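Local coordinates for uncharacterized protein (Pyrococcus furiosus DSM 3638, PDB 3WZ2) that is an archaeal homolog of proteasome-assembly chaperones (PAC2 family) that probably assists proteasome assembly or activation, at residues Pro9-Ile21 and Asp47-Pro59. Residues are numbered along the deposited sequence; the frame is centred on the assembly and turned at random.
Sequences PVNLVLPEVENAI and DLIGYVDSLFIPP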
loop_
_atom_site.group_PDB
_atom_site.type_symbol
_atom_site.label_atom_id
_atom_site.label_comp_id
_atom_site.label_asym_id
_atom_site.label_seq_id
_atom_site.Cartn_x
_atom_site.Cartn_y
_atom_site.Cartn_z
ATOM N N PRO B 9 15.640 0.980 7.905
ATOM C CA PRO B 9 14.240 0.988 8.369
ATOM C C PRO B 9 14.073 0.859 9.879
ATOM O O PRO B 9 13.158 1.456 10.438
ATOM C CB PRO B 9 13.613 -0.228 7.685
ATOM C CG PRO B 9 14.757 -1.132 7.387
ATOM C CD PRO B 9 15.998 -0.284 7.234
ATOM N N VAL B 10 14.930 0.069 10.518
ATOM C CA VAL B 10 14.993 0.036 11.979
ATOM C C VAL B 10 16.416 0.199 12.421
ATOM O O VAL B 10 17.272 -0.487 11.928
ATOM C CB VAL B 10 14.447 -1.294 12.511
ATOM C CG1 VAL B 10 14.751 -1.446 13.981
ATOM C CG2 VAL B 10 12.952 -1.387 12.287
ATOM N N ASN B 11 16.678 1.105 13.361
ATOM C CA ASN B 11 17.996 1.156 14.025
ATOM C C ASN B 11 17.897 0.905 15.490
ATOM O O ASN B 11 17.064 1.510 16.155
ATOM C CB ASN B 11 18.718 2.490 13.832
ATOM C CG ASN B 11 19.136 2.693 12.397
ATOM O OD1 ASN B 11 20.288 2.421 12.061
ATOM N ND2 ASN B 11 18.200 3.062 11.525
ATOM N N LEU B 12 18.779 0.074 16.022
ATOM C CA LEU B 12 18.887 -0.072 17.468
ATOM C C LEU B 12 19.852 0.932 17.973
ATOM O O LEU B 12 21.008 0.902 17.604
ATOM C CB LEU B 12 19.381 -1.464 17.881
ATOM C CG LEU B 12 18.532 -2.501 18.547
ATOM C CD1 LEU B 12 17.141 -2.420 17.964
ATOM C CD2 LEU B 12 19.145 -3.875 18.380
ATOM N N VAL B 13 19.413 1.788 18.879
ATOM C CA VAL B 13 20.336 2.620 19.612
ATOM C C VAL B 13 20.553 1.959 20.950
ATOM O O VAL B 13 19.723 2.045 21.839
ATOM C CB VAL B 13 19.807 4.077 19.774
ATOM C CG1 VAL B 13 20.815 4.967 20.509
ATOM C CG2 VAL B 13 19.501 4.673 18.407
ATOM N N LEU B 14 21.687 1.315 21.091
ATOM C CA LEU B 14 21.924 0.428 22.197
ATOM C C LEU B 14 23.429 0.179 22.340
ATOM O O LEU B 14 24.024 -0.440 21.457
ATOM C CB LEU B 14 21.196 -0.884 21.932
ATOM C CG LEU B 14 21.218 -1.878 23.075
ATOM C CD1 LEU B 14 20.601 -1.283 24.322
ATOM C CD2 LEU B 14 20.478 -3.141 22.681
ATOM N N PRO B 15 24.041 0.630 23.453
ATOM C CA PRO B 15 25.461 0.303 23.626
ATOM C C PRO B 15 25.684 -1.192 23.799
ATOM O O PRO B 15 24.789 -1.916 24.242
ATOM C CB PRO B 15 25.864 1.064 24.892
ATOM C CG PRO B 15 24.600 1.367 25.594
ATOM C CD PRO B 15 23.515 1.441 24.558
ATOM N N GLU B 16 26.871 -1.624 23.428
ATOM C CA GLU B 16 27.306 -3.004 23.581
ATOM C C GLU B 16 27.422 -3.380 25.038
ATOM O O GLU B 16 27.950 -2.624 25.850
ATOM C CB GLU B 16 28.636 -3.222 22.881
ATOM C CG GLU B 16 28.516 -2.991 21.386
ATOM C CD GLU B 16 29.681 -3.551 20.562
ATOM O OE1 GLU B 16 30.516 -4.356 21.083
ATOM O OE2 GLU B 16 29.755 -3.171 19.376
ATOM N N VAL B 17 26.787 -4.480 25.398
ATOM C CA VAL B 17 26.931 -5.050 26.710
ATOM C C VAL B 17 27.472 -6.438 26.450
ATOM O O VAL B 17 26.739 -7.299 25.953
ATOM C CB VAL B 17 25.579 -5.089 27.461
ATOM C CG1 VAL B 17 25.699 -5.842 28.793
ATOM C CG2 VAL B 17 25.070 -3.668 27.712
ATOM N N GLU B 18 28.754 -6.666 26.748
ATOM C CA GLU B 18 29.379 -7.961 26.412
ATOM C C GLU B 18 28.698 -9.044 27.246
ATOM O O GLU B 18 28.418 -8.824 28.432
ATOM C CB GLU B 18 30.898 -7.922 26.656
ATOM C CG GLU B 18 31.682 -9.063 25.969
ATOM C CD GLU B 18 31.724 -8.962 24.447
ATOM O OE1 GLU B 18 31.339 -7.921 23.864
ATOM O OE2 GLU B 18 32.133 -9.944 23.798
ATOM N N ASN B 19 28.414 -10.201 26.626
ATOM C CA ASN B 19 27.822 -11.353 27.327
ATOM C C ASN B 19 26.443 -11.081 27.982
ATOM O O ASN B 19 26.082 -11.597 29.041
ATOM C CB ASN B 19 28.820 -11.955 28.339
ATOM C CG ASN B 19 30.187 -12.334 27.669
ATOM O OD1 ASN B 19 30.270 -12.835 26.538
ATOM N ND2 ASN B 19 31.247 -12.030 28.367
ATOM N N ALA B 20 25.710 -10.220 27.327
ATOM C CA ALA B 20 24.397 -9.799 27.797
ATOM C C ALA B 20 23.497 -10.983 28.070
ATOM O O ALA B 20 23.497 -12.001 27.343
ATOM C CB ALA B 20 23.767 -8.887 26.758
ATOM N N ILE B 21 22.723 -10.865 29.130
ATOM C CA ILE B 21 21.495 -11.605 29.272
ATOM C C ILE B 21 20.362 -10.706 28.847
ATOM O O ILE B 21 20.088 -9.681 29.485
ATOM C CB ILE B 21 21.328 -12.091 30.711
ATOM C CG1 ILE B 21 22.433 -13.103 31.033
ATOM C CG2 ILE B 21 19.951 -12.716 30.918
ATOM C CD1 ILE B 21 22.644 -13.323 32.519
ATOM N N ASP B 47 18.453 1.397 34.547
ATOM C CA ASP B 47 18.462 2.613 33.748
ATOM C C ASP B 47 17.930 2.344 32.355
ATOM O O ASP B 47 18.095 1.249 31.803
ATOM C CB ASP B 47 19.889 3.171 33.628
ATOM C CG ASP B 47 20.569 3.318 34.983
ATOM O OD1 ASP B 47 19.977 3.961 35.884
ATOM O OD2 ASP B 47 21.672 2.755 35.169
ATOM N N LEU B 48 17.337 3.373 31.763
ATOM C CA LEU B 48 17.093 3.405 30.344
ATOM C C LEU B 48 18.428 3.502 29.600
ATOM O O LEU B 48 19.149 4.463 29.787
ATOM C CB LEU B 48 16.220 4.605 30.020
ATOM C CG LEU B 48 15.875 4.805 28.551
ATOM C CD1 LEU B 48 14.961 3.698 28.090
ATOM C CD2 LEU B 48 15.193 6.153 28.360
ATOM N N ILE B 49 18.757 2.507 28.775
ATOM C CA ILE B 49 20.052 2.511 28.087
ATOM C C ILE B 49 19.967 2.638 26.559
ATOM O O ILE B 49 20.977 2.844 25.912
ATOM C CB ILE B 49 20.929 1.291 28.463
ATOM C CG1 ILE B 49 20.229 -0.036 28.123
ATOM C CG2 ILE B 49 21.299 1.349 29.933
ATOM C CD1 ILE B 49 21.162 -1.237 28.096
ATOM N N GLY B 50 18.780 2.480 25.994
ATOM C CA GLY B 50 18.611 2.588 24.568
ATOM C C GLY B 50 17.186 2.439 24.111
ATOM O O GLY B 50 16.268 2.357 24.906
ATOM N N TYR B 51 17.009 2.411 22.791
ATOM C CA TYR B 51 15.692 2.388 22.210
ATOM C C TYR B 51 15.756 1.886 20.793
ATOM O O TYR B 51 16.826 1.811 20.194
ATOM C CB TYR B 51 15.050 3.781 22.278
ATOM C CG TYR B 51 15.872 4.881 21.630
ATOM C CD1 TYR B 51 17.000 5.377 22.259
ATOM C CD2 TYR B 51 15.505 5.419 20.414
ATOM C CE1 TYR B 51 17.754 6.384 21.695
ATOM C CE2 TYR B 51 16.253 6.438 19.834
ATOM C CZ TYR B 51 17.382 6.908 20.476
ATOM O OH TYR B 51 18.147 7.933 19.912
ATOM N N VAL B 52 14.597 1.565 20.254
ATOM C CA VAL B 52 14.436 1.301 18.848
ATOM C C VAL B 52 13.939 2.549 18.131
ATOM O O VAL B 52 13.007 3.227 18.570
ATOM C CB VAL B 52 13.410 0.215 18.619
ATOM C CG1 VAL B 52 13.295 -0.111 17.148
ATOM C CG2 VAL B 52 13.765 -1.010 19.428
ATOM N N ASP B 53 14.568 2.837 17.013
ATOM C CA ASP B 53 14.307 4.050 16.265
ATOM C C ASP B 53 13.900 3.660 14.848
ATOM O O ASP B 53 14.633 2.971 14.153
ATOM C CB ASP B 53 15.572 4.923 16.232
ATOM C CG ASP B 53 15.362 6.231 15.490
ATOM O OD1 ASP B 53 14.240 6.790 15.527
ATOM O OD2 ASP B 53 16.312 6.677 14.853
ATOM N N SER B 54 12.726 4.107 14.431
ATOM C CA SER B 54 12.219 3.821 13.103
ATOM C C SER B 54 11.154 4.821 12.733
ATOM O O SER B 54 10.293 5.170 13.557
ATOM C CB SER B 54 11.598 2.426 13.095
ATOM O OG SER B 54 10.953 2.112 11.862
ATOM N N LEU B 55 11.153 5.224 11.471
ATOM C CA LEU B 55 10.088 6.073 10.926
ATOM C C LEU B 55 8.743 5.402 11.005
ATOM O O LEU B 55 7.726 6.057 10.883
ATOM C CB LEU B 55 10.347 6.406 9.462
ATOM C CG LEU B 55 11.642 7.176 9.181
ATOM C CD1 LEU B 55 11.896 7.180 7.667
ATOM C CD2 LEU B 55 11.586 8.595 9.746
ATOM N N PHE B 56 8.726 4.080 11.156
ATOM C CA PHE B 56 7.446 3.367 11.157
ATOM C C PHE B 56 6.859 3.204 12.552
ATOM O O PHE B 56 5.747 2.694 12.706
ATOM C CB PHE B 56 7.613 2.026 10.433
ATOM C CG PHE B 56 8.098 2.184 9.006
ATOM C CD1 PHE B 56 9.434 2.015 8.683
ATOM C CD2 PHE B 56 7.214 2.555 8.005
ATOM C CE1 PHE B 56 9.878 2.188 7.384
ATOM C CE2 PHE B 56 7.655 2.739 6.706
ATOM C CZ PHE B 56 8.988 2.557 6.399
ATOM N N ILE B 57 7.588 3.636 13.571
ATOM C CA ILE B 57 7.032 3.739 14.924
ATOM C C ILE B 57 6.315 5.074 15.031
ATOM O O ILE B 57 6.887 6.104 14.728
ATOM C CB ILE B 57 8.135 3.633 15.993
ATOM C CG1 ILE B 57 8.702 2.213 16.009
ATOM C CG2 ILE B 57 7.580 3.986 17.375
ATOM C CD1 ILE B 57 10.009 2.103 16.751
ATOM N N PRO B 58 5.046 5.059 15.417
ATOM C CA PRO B 58 4.352 6.342 15.364
ATOM C C PRO B 58 4.901 7.370 16.359
ATOM O O PRO B 58 5.458 6.990 17.396
ATOM C CB PRO B 58 2.884 6.000 15.670
ATOM C CG PRO B 58 2.844 4.581 16.053
ATOM C CD PRO B 58 4.157 3.934 15.703
ATOM N N PRO B 59 4.828 8.641 16.003
ATOM C CA PRO B 59 5.468 9.724 16.784
ATOM C C PRO B 59 4.852 9.919 18.172
ATOM O O PRO B 59 3.646 10.094 18.281
ATOM C CB PRO B 59 5.219 10.972 15.928
ATOM C CG PRO B 59 4.039 10.639 15.054
ATOM C CD PRO B 59 4.079 9.160 14.842
#
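V13 lies over one face of the Y51 ring: its CB is 3.9 Å from the ring centroid and 21° off the normal, which meets the geometry of a CH-pi contact. The two methyls spread towards the phenol end, with CG1 3.6 Å from CE1 of Y51 and CG2 beside CZ and OH. Y51 can lie alongside V13 because its CG sits between the backbone N and the carbonyl carbon (chi1 56°). With an alanine here instead of Y51, the V13 methyls are likely to lose their aromatic floor and W165 of the second subunit its edge-to-face partner.

V13 and Y51 are also a hydrogen-bonded antiparallel pair, V13 N to Y51 O and Y51 N to V13 O both measuring 2.9 Å; N11 and D53 repeat the pattern, and the short strand axes run at 166°. This joins 11-13, an outermost strand of the chain's mixed sheet, to 47-53. Beyond the paired residues, I49 lays CD1 and CG1 against CD1 of L14, the closer approach being CD1 to CD1 at 3.8 Å, and its carbonyl O is abutted by CD of P15 at 3.2 Å. I49 and G50 together face F74 on the next strand as a classic beta bulge.

On the opposite face from V13 and Y51, V52 receives V10 on CG1 and L12 on CG2. S54 closes the other end: its OG donates to P9 O at 2.7 Å; the same oxygen accepts from F56 N, two residues on, forming an ST turn.

Backbone bonds therefore set the register, whereas the side chains divide the work: V10, L12 and L14 pack on helix 91-107, V52 also rests on L72 and F74 of strand 72-77, and the aromatic Y51 serves both V13 and the subunit interface.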